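Local structure of probable starch synthase 4, chloroplastic/amyloplastic (Arabidopsis thaliana, 6GNE) at residues D146-D158 / N214-V226. The protein is probably a plastid starch synthase with the two-domain GT-B glycosyltransferase fold, here carrying bound glycan and ADP. Residues are numbered along the deposited sequence; the frame is centred on the assembly and turned at random.
With GLC (alpha-D-glucopyranose), chain D; GLC (alpha-D-glucopyranose), chain B; GLC (alpha-D-glucopyranose), chain C; AC1 (4,6-dideoxy-4-{[(1S,4R,5S,6S)-4,5,6-trihydroxy-3-(hydroxymethyl)cyclohex-2-en-1-yl]amino}-alpha-D-glucopyranose), chain E.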
loop_
_atom_site.group_PDB
_atom_site.type_symbol
_atom_site.label_atom_id
_atom_site.label_comp_id
_atom_site.label_asym_id
_atom_site.label_seq_id
_atom_site.Cartn_x
_atom_site.Cartn_y
_atom_site.Cartn_z
ATOM N N ASP A 146 1.512 -4.955 9.149
ATOM C CA ASP A 146 2.509 -3.932 9.531
ATOM C C ASP A 146 2.636 -3.739 11.034
ATOM O O ASP A 146 1.960 -4.418 11.809
ATOM C CB ASP A 146 2.285 -2.605 8.765
ATOM C CG ASP A 146 2.972 -2.580 7.427
ATOM O OD1 ASP A 146 3.184 -3.656 6.862
ATOM O OD2 ASP A 146 3.352 -1.506 6.925
ATOM N N TRP A 147 3.523 -2.839 11.456
ATOM C CA TRP A 147 3.873 -2.750 12.868
ATOM C C TRP A 147 2.673 -2.414 13.740
ATOM O O TRP A 147 2.592 -2.916 14.863
ATOM C CB TRP A 147 5.053 -1.784 13.104
ATOM C CG TRP A 147 4.698 -0.331 13.075
ATOM C CD1 TRP A 147 4.788 0.513 12.019
ATOM C CD2 TRP A 147 4.192 0.445 14.174
ATOM N NE1 TRP A 147 4.363 1.766 12.388
ATOM C CE2 TRP A 147 3.992 1.753 13.701
ATOM C CE3 TRP A 147 3.890 0.151 15.506
ATOM C CZ2 TRP A 147 3.515 2.781 14.517
ATOM C CZ3 TRP A 147 3.416 1.164 16.326
ATOM C CH2 TRP A 147 3.231 2.470 15.827
ATOM N N GLN A 148 1.738 -1.621 13.230
ATOM C CA GLN A 148 0.585 -1.194 14.026
ATOM C C GLN A 148 -0.266 -2.363 14.579
ATOM O O GLN A 148 -0.758 -2.304 15.708
ATOM C CB GLN A 148 -0.304 -0.233 13.233
ATOM C CG GLN A 148 0.325 1.138 12.965
ATOM C CD GLN A 148 1.130 1.202 11.659
ATOM O OE1 GLN A 148 1.527 0.170 11.112
ATOM N NE2 GLN A 148 1.361 2.422 11.155
ATOM N N THR A 149 -0.411 -3.433 13.807
ATOM C CA THR A 149 -1.140 -4.610 14.254
ATOM C C THR A 149 -0.257 -5.853 14.399
ATOM O O THR A 149 -0.768 -6.975 14.502
ATOM C CB THR A 149 -2.300 -4.904 13.308
ATOM O OG1 THR A 149 -1.792 -5.327 12.040
ATOM C CG2 THR A 149 -3.146 -3.673 13.156
ATOM N N ALA A 150 1.065 -5.651 14.423
ATOM C CA ALA A 150 2.009 -6.720 14.711
ATOM C C ALA A 150 1.811 -7.274 16.110
ATOM O O ALA A 150 2.070 -8.448 16.347
ATOM C CB ALA A 150 3.417 -6.192 14.568
ATOM N N PHE A 151 1.338 -6.431 17.020
ATOM C CA PHE A 151 1.063 -6.819 18.393
ATOM C C PHE A 151 0.059 -7.957 18.521
ATOM O O PHE A 151 0.049 -8.627 19.540
ATOM C CB PHE A 151 0.542 -5.635 19.220
ATOM C CG PHE A 151 1.398 -4.401 19.153
ATOM C CD1 PHE A 151 2.518 -4.276 19.956
ATOM C CD2 PHE A 151 1.068 -3.362 18.295
ATOM C CE1 PHE A 151 3.296 -3.150 19.907
ATOM C CE2 PHE A 151 1.848 -2.233 18.220
ATOM C CZ PHE A 151 2.966 -2.119 19.038
ATOM N N VAL A 152 -0.796 -8.143 17.519
ATOM C CA VAL A 152 -1.780 -9.218 17.524
ATOM C C VAL A 152 -1.164 -10.627 17.697
ATOM O O VAL A 152 -1.702 -11.441 18.452
ATOM C CB VAL A 152 -2.648 -9.159 16.246
ATOM C CG1 VAL A 152 -3.470 -10.426 16.066
ATOM C CG2 VAL A 152 -3.581 -7.965 16.281
ATOM N N ALA A 153 -0.050 -10.903 17.018
ATOM C CA ALA A 153 0.577 -12.237 17.065
ATOM C C ALA A 153 0.966 -12.697 18.481
ATOM O O ALA A 153 0.483 -13.729 18.918
ATOM C CB ALA A 153 1.771 -12.323 16.109
ATOM N N PRO A 154 1.811 -11.932 19.199
ATOM C CA PRO A 154 2.115 -12.339 20.582
ATOM C C PRO A 154 0.910 -12.257 21.532
ATOM O O PRO A 154 0.769 -13.142 22.389
ATOM C CB PRO A 154 3.215 -11.366 21.019
ATOM C CG PRO A 154 3.076 -10.189 20.092
ATOM C CD PRO A 154 2.598 -10.753 18.795
ATOM N N LEU A 155 0.058 -11.241 21.379
ATOM C CA LEU A 155 -1.190 -11.153 22.139
ATOM C C LEU A 155 -2.052 -12.403 21.996
ATOM O O LEU A 155 -2.483 -12.993 23.014
ATOM C CB LEU A 155 -1.991 -9.905 21.763
ATOM C CG LEU A 155 -1.461 -8.591 22.371
ATOM C CD1 LEU A 155 -2.101 -7.362 21.751
ATOM C CD2 LEU A 155 -1.674 -8.559 23.870
ATOM N N TYR A 156 -2.257 -12.840 20.753
ATOM C CA TYR A 156 -3.085 -14.021 20.491
ATOM C C TYR A 156 -2.576 -15.248 21.239
ATOM O O TYR A 156 -3.348 -15.909 21.922
ATOM C CB TYR A 156 -3.163 -14.326 18.994
ATOM C CG TYR A 156 -4.055 -15.503 18.667
ATOM C CD1 TYR A 156 -5.427 -15.394 18.754
ATOM C CD2 TYR A 156 -3.523 -16.727 18.276
ATOM C CE1 TYR A 156 -6.252 -16.469 18.439
ATOM C CE2 TYR A 156 -4.332 -17.808 17.953
ATOM C CZ TYR A 156 -5.692 -17.675 18.035
ATOM O OH TYR A 156 -6.509 -18.738 17.737
ATOM N N TRP A 157 -1.275 -15.524 21.116
ATOM C CA TRP A 157 -0.690 -16.729 21.701
ATOM C C TRP A 157 -0.564 -16.653 23.226
ATOM O O TRP A 157 -0.825 -17.629 23.911
ATOM C CB TRP A 157 0.655 -17.066 21.034
ATOM C CG TRP A 157 0.468 -17.468 19.605
ATOM C CD1 TRP A 157 0.956 -16.840 18.524
ATOM C CD2 TRP A 157 -0.304 -18.578 19.108
ATOM N NE1 TRP A 157 0.543 -17.475 17.370
ATOM C CE2 TRP A 157 -0.241 -18.539 17.707
ATOM C CE3 TRP A 157 -1.031 -19.613 19.723
ATOM C CZ2 TRP A 157 -0.871 -19.489 16.891
ATOM C CZ3 TRP A 157 -1.667 -20.562 18.914
ATOM C CH2 TRP A 157 -1.570 -20.491 17.509
ATOM N N ASP A 158 -0.201 -15.489 23.748
ATOM C CA ASP A 158 0.011 -15.325 25.182
ATOM C C ASP A 158 -1.285 -15.131 25.968
ATOM O O ASP A 158 -1.407 -15.657 27.062
ATOM C CB ASP A 158 1.042 -14.214 25.433
ATOM C CG ASP A 158 2.473 -14.616 25.009
ATOM O OD1 ASP A 158 2.704 -15.697 24.392
ATOM O OD2 ASP A 158 3.392 -13.815 25.303
ATOM N N ASN A 214 10.771 -4.675 19.475
ATOM C CA ASN A 214 10.520 -4.581 18.040
ATOM C C ASN A 214 9.242 -5.342 17.661
ATOM O O ASN A 214 9.260 -6.574 17.583
ATOM C CB ASN A 214 11.726 -5.115 17.267
ATOM C CG ASN A 214 11.609 -4.884 15.773
ATOM O OD1 ASN A 214 10.579 -5.195 15.171
ATOM N ND2 ASN A 214 12.659 -4.355 15.166
ATOM N N PRO A 215 8.129 -4.609 17.417
ATOM C CA PRO A 215 6.855 -5.244 17.087
ATOM C C PRO A 215 6.878 -6.125 15.857
ATOM O O PRO A 215 6.327 -7.214 15.882
ATOM C CB PRO A 215 5.929 -4.064 16.898
ATOM C CG PRO A 215 6.451 -3.044 17.845
ATOM C CD PRO A 215 7.934 -3.194 17.801
ATOM N N VAL A 216 7.505 -5.661 14.798
ATOM C CA VAL A 216 7.590 -6.442 13.569
ATOM C C VAL A 216 8.396 -7.715 13.806
ATOM O O VAL A 216 8.031 -8.765 13.293
ATOM C CB VAL A 216 8.157 -5.608 12.398
ATOM C CG1 VAL A 216 8.412 -6.468 11.159
ATOM C CG2 VAL A 216 7.185 -4.493 12.045
ATOM N N LYS A 217 9.451 -7.635 14.605
ATOM C CA LYS A 217 10.212 -8.835 14.969
ATOM C C LYS A 217 9.387 -9.862 15.756
ATOM O O LYS A 217 9.518 -11.074 15.545
ATOM C CB LYS A 217 11.449 -8.488 15.783
ATOM C CG LYS A 217 12.266 -9.728 16.046
ATOM C CD LYS A 217 13.745 -9.528 16.108
ATOM C CE LYS A 217 14.243 -9.341 17.504
ATOM N NZ LYS A 217 15.551 -10.020 17.690
ATOM N N GLY A 218 8.557 -9.374 16.676
ATOM C CA GLY A 218 7.599 -10.233 17.367
ATOM C C GLY A 218 6.593 -10.883 16.446
ATOM O O GLY A 218 6.229 -12.023 16.665
ATOM N N ALA A 219 6.134 -10.172 15.423
ATOM C CA ALA A 219 5.192 -10.762 14.469
ATOM C C ALA A 219 5.846 -11.778 13.562
ATOM O O ALA A 219 5.198 -12.739 13.175
ATOM C CB ALA A 219 4.505 -9.704 13.666
ATOM N N ILE A 220 7.125 -11.595 13.232
ATOM C CA ILE A 220 7.815 -12.602 12.428
ATOM C C ILE A 220 7.909 -13.899 13.234
ATOM O O ILE A 220 7.689 -14.977 12.725
ATOM C CB ILE A 220 9.193 -12.140 11.950
ATOM C CG1 ILE A 220 9.065 -11.010 10.910
ATOM C CG2 ILE A 220 10.012 -13.301 11.374
ATOM C CD1 ILE A 220 10.281 -10.081 10.849
ATOM N N ILE A 221 8.226 -13.770 14.509
ATOM C CA ILE A 221 8.434 -14.929 15.380
ATOM C C ILE A 221 7.138 -15.664 15.711
ATOM O O ILE A 221 7.030 -16.858 15.559
ATOM C CB ILE A 221 9.220 -14.504 16.632
ATOM C CG1 ILE A 221 10.652 -14.104 16.179
ATOM C CG2 ILE A 221 9.303 -15.632 17.663
ATOM C CD1 ILE A 221 11.400 -13.294 17.192
ATOM N N PHE A 222 6.138 -14.922 16.134
ATOM C CA PHE A 222 4.876 -15.505 16.620
ATOM C C PHE A 222 3.835 -15.880 15.562
ATOM O O PHE A 222 2.831 -16.467 15.901
ATOM C CB PHE A 222 4.257 -14.577 17.686
ATOM C CG PHE A 222 4.987 -14.616 18.986
ATOM C CD1 PHE A 222 4.590 -15.509 19.964
ATOM C CD2 PHE A 222 6.087 -13.797 19.245
ATOM C CE1 PHE A 222 5.253 -15.580 21.188
ATOM C CE2 PHE A 222 6.778 -13.896 20.445
ATOM C CZ PHE A 222 6.347 -14.782 21.418
ATOM N N SER A 223 4.042 -15.551 14.297
ATOM C CA SER A 223 3.036 -15.817 13.278
ATOM C C SER A 223 3.319 -17.145 12.636
ATOM O O SER A 223 4.455 -17.531 12.535
ATOM C CB SER A 223 3.031 -14.706 12.242
ATOM O OG SER A 223 2.742 -13.460 12.866
ATOM N N ASN A 224 2.279 -17.827 12.187
ATOM C CA ASN A 224 2.426 -19.095 11.462
ATOM C C ASN A 224 2.782 -18.891 9.984
ATOM O O ASN A 224 3.321 -19.814 9.343
ATOM C CB ASN A 224 1.121 -19.897 11.552
ATOM C CG ASN A 224 0.710 -20.150 12.973
ATOM O OD1 ASN A 224 -0.262 -19.563 13.506
ATOM N ND2 ASN A 224 1.479 -20.982 13.624
ATOM N N ILE A 225 2.438 -17.704 9.451
ATOM C CA ILE A 225 2.702 -17.335 8.068
ATOM C C ILE A 225 3.195 -15.900 8.078
ATOM O O ILE A 225 2.555 -15.037 8.682
ATOM C CB ILE A 225 1.411 -17.409 7.175
ATOM C CG1 ILE A 225 0.742 -18.792 7.238
ATOM C CG2 ILE A 225 1.721 -17.096 5.718
ATOM C CD1 ILE A 225 -0.717 -18.776 6.804
ATOM N N VAL A 226 4.316 -15.635 7.396
ATOM C CA VAL A 226 4.831 -14.262 7.266
ATOM C C VAL A 226 5.043 -13.950 5.817
ATOM O O VAL A 226 5.789 -14.659 5.144
ATOM C CB VAL A 226 6.181 -14.073 8.001
ATOM C CG1 VAL A 226 6.585 -12.596 7.959
ATOM C CG2 VAL A 226 6.120 -14.640 9.449
HETATM C C1 GLC D . 4.632 -19.008 19.388
HETATM C C2 GLC D . 5.887 -18.878 18.516
HETATM C C3 GLC D . 7.129 -19.401 19.233
HETATM C C4 GLC D . 7.217 -18.661 20.573
HETATM C C5 GLC D . 5.982 -19.083 21.392
HETATM C C6 GLC D . 5.973 -18.607 22.848
HETATM O O2 GLC D . 5.737 -19.558 17.275
HETATM O O3 GLC D . 8.320 -19.204 18.457
HETATM O O4 GLC D . 8.477 -18.857 21.244
HETATM O O5 GLC D . 4.832 -18.546 20.722
HETATM O O6 GLC D . 4.631 -18.478 23.358
HETATM C C1 GLC B . 1.398 -22.958 18.174
HETATM C C2 GLC B . 2.126 -22.167 17.091
HETATM C C3 GLC B . 3.372 -21.490 17.666
HETATM C C4 GLC B . 3.049 -20.727 18.939
HETATM C C5 GLC B . 2.299 -21.574 19.959
HETATM C C6 GLC B . 1.923 -20.757 21.203
HETATM O O1 GLC B . 2.186 -24.113 18.523
HETATM O O2 GLC B . 2.475 -23.076 16.041
HETATM O O3 GLC B . 3.949 -20.563 16.747
HETATM O O4 GLC B . 4.276 -20.366 19.537
HETATM O O5 GLC B . 1.138 -22.132 19.326
HETATM O O6 GLC B . 2.625 -21.208 22.375
HETATM C C1 GLC C . 4.065 6.434 9.632
HETATM C C2 GLC C . 3.481 5.061 9.959
HETATM C C3 GLC C . 3.823 4.057 8.859
HETATM C C4 GLC C . 3.258 4.583 7.545
HETATM C C5 GLC C . 3.898 5.929 7.244
HETATM C C6 GLC C . 3.312 6.541 5.978
HETATM O O2 GLC C . 3.949 4.639 11.239
HETATM O O3 GLC C . 3.263 2.780 9.136
HETATM O O4 GLC C . 3.497 3.650 6.494
HETATM O O5 GLC C . 3.658 6.843 8.326
HETATM O O6 GLC C . 3.778 7.889 5.846
HETATM C C1 AC1 E . 2.348 2.936 6.038
HETATM O O2 AC1 E . 3.229 0.904 7.026
HETATM C C2 AC1 E . 2.678 1.456 5.819
HETATM C C4A AC1 E . 3.692 -1.210 -0.973
HETATM C C3 AC1 E . 3.599 1.257 4.604
HETATM O O3 AC1 E . 3.795 -0.151 4.450
HETATM C C4 AC1 E . 2.970 1.898 3.363
HETATM N N4A AC1 E . 3.729 1.703 2.115
HETATM C C5 AC1 E . 2.781 3.379 3.704
HETATM O O5 AC1 E . 1.885 3.503 4.811
HETATM C C6 AC1 E . 2.153 4.184 2.580
HETATM C C1B AC1 E . 4.006 0.394 1.506
HETATM C C2B AC1 E . 5.070 0.430 0.379
HETATM O O2B AC1 E . 5.770 1.686 0.292
HETATM C C3B AC1 E . 4.545 0.049 -1.000
HETATM O O3B AC1 E . 5.683 -0.278 -1.793
HETATM O O4 AC1 E . 3.163 -1.443 -2.280
HETATM C C5B AC1 E . 2.605 -1.119 0.057
HETATM C C7B AC1 E . 2.733 -0.345 1.140
HETATM C C6B AC1 E . 1.362 -1.965 -0.093
HETATM O O6B AC1 E . 1.688 -3.359 -0.039
HETATM O O HOH W 1 4.551 -8.256 17.711
#
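Phe222, the last residue of helix 215-222, lodges as a knob among Ala153, Pro154, Trp157 and Asp158 of helix 152-158. Its CB rests on Ala153 CB (3.7 Å), and a chi1 of -73° turns the ring away from its own carbonyl, bringing CG against Pro154 CA. Pro154 CB stands over the centre of one ring face in a CH-pi contact, 4.2 Å from the centroid and 12° off the normal, with CD2 the ring atom nearest it. On the other branch CD1 and CE1 run past O5 of the chain D glucose, and CZ at the tip meets C4 and C6 of that sugar. CE1 also passes 4.1 Å from Asp158 OD1, the carboxylate nearly perpendicular to the ring. Trp157 NE1 gives a weak, bent hydrogen bond to Phe222 O (2.9 Å, 122° at the hydrogen). The glucose of chain B lies against one indole face and Tyr156 covers the other, while Asn224 OD1, bonded to Ile170 N, sits at the edge.

Toward the other end, Ala150 CB touches Ala219 CB (3.8 Å). Beyond them Trp147 CB packs on Val216 CG2 (3.6 Å), and NE1 of Trp147 donates to O2 of the chain C glucose. Helices 146-150 and 152-158, following strand 141-145, thus pack on helix 215-222, which leads into strand 225-228, in the N-terminal Rossmann-like domain of a GT-B fold, joining two separate glycan sites.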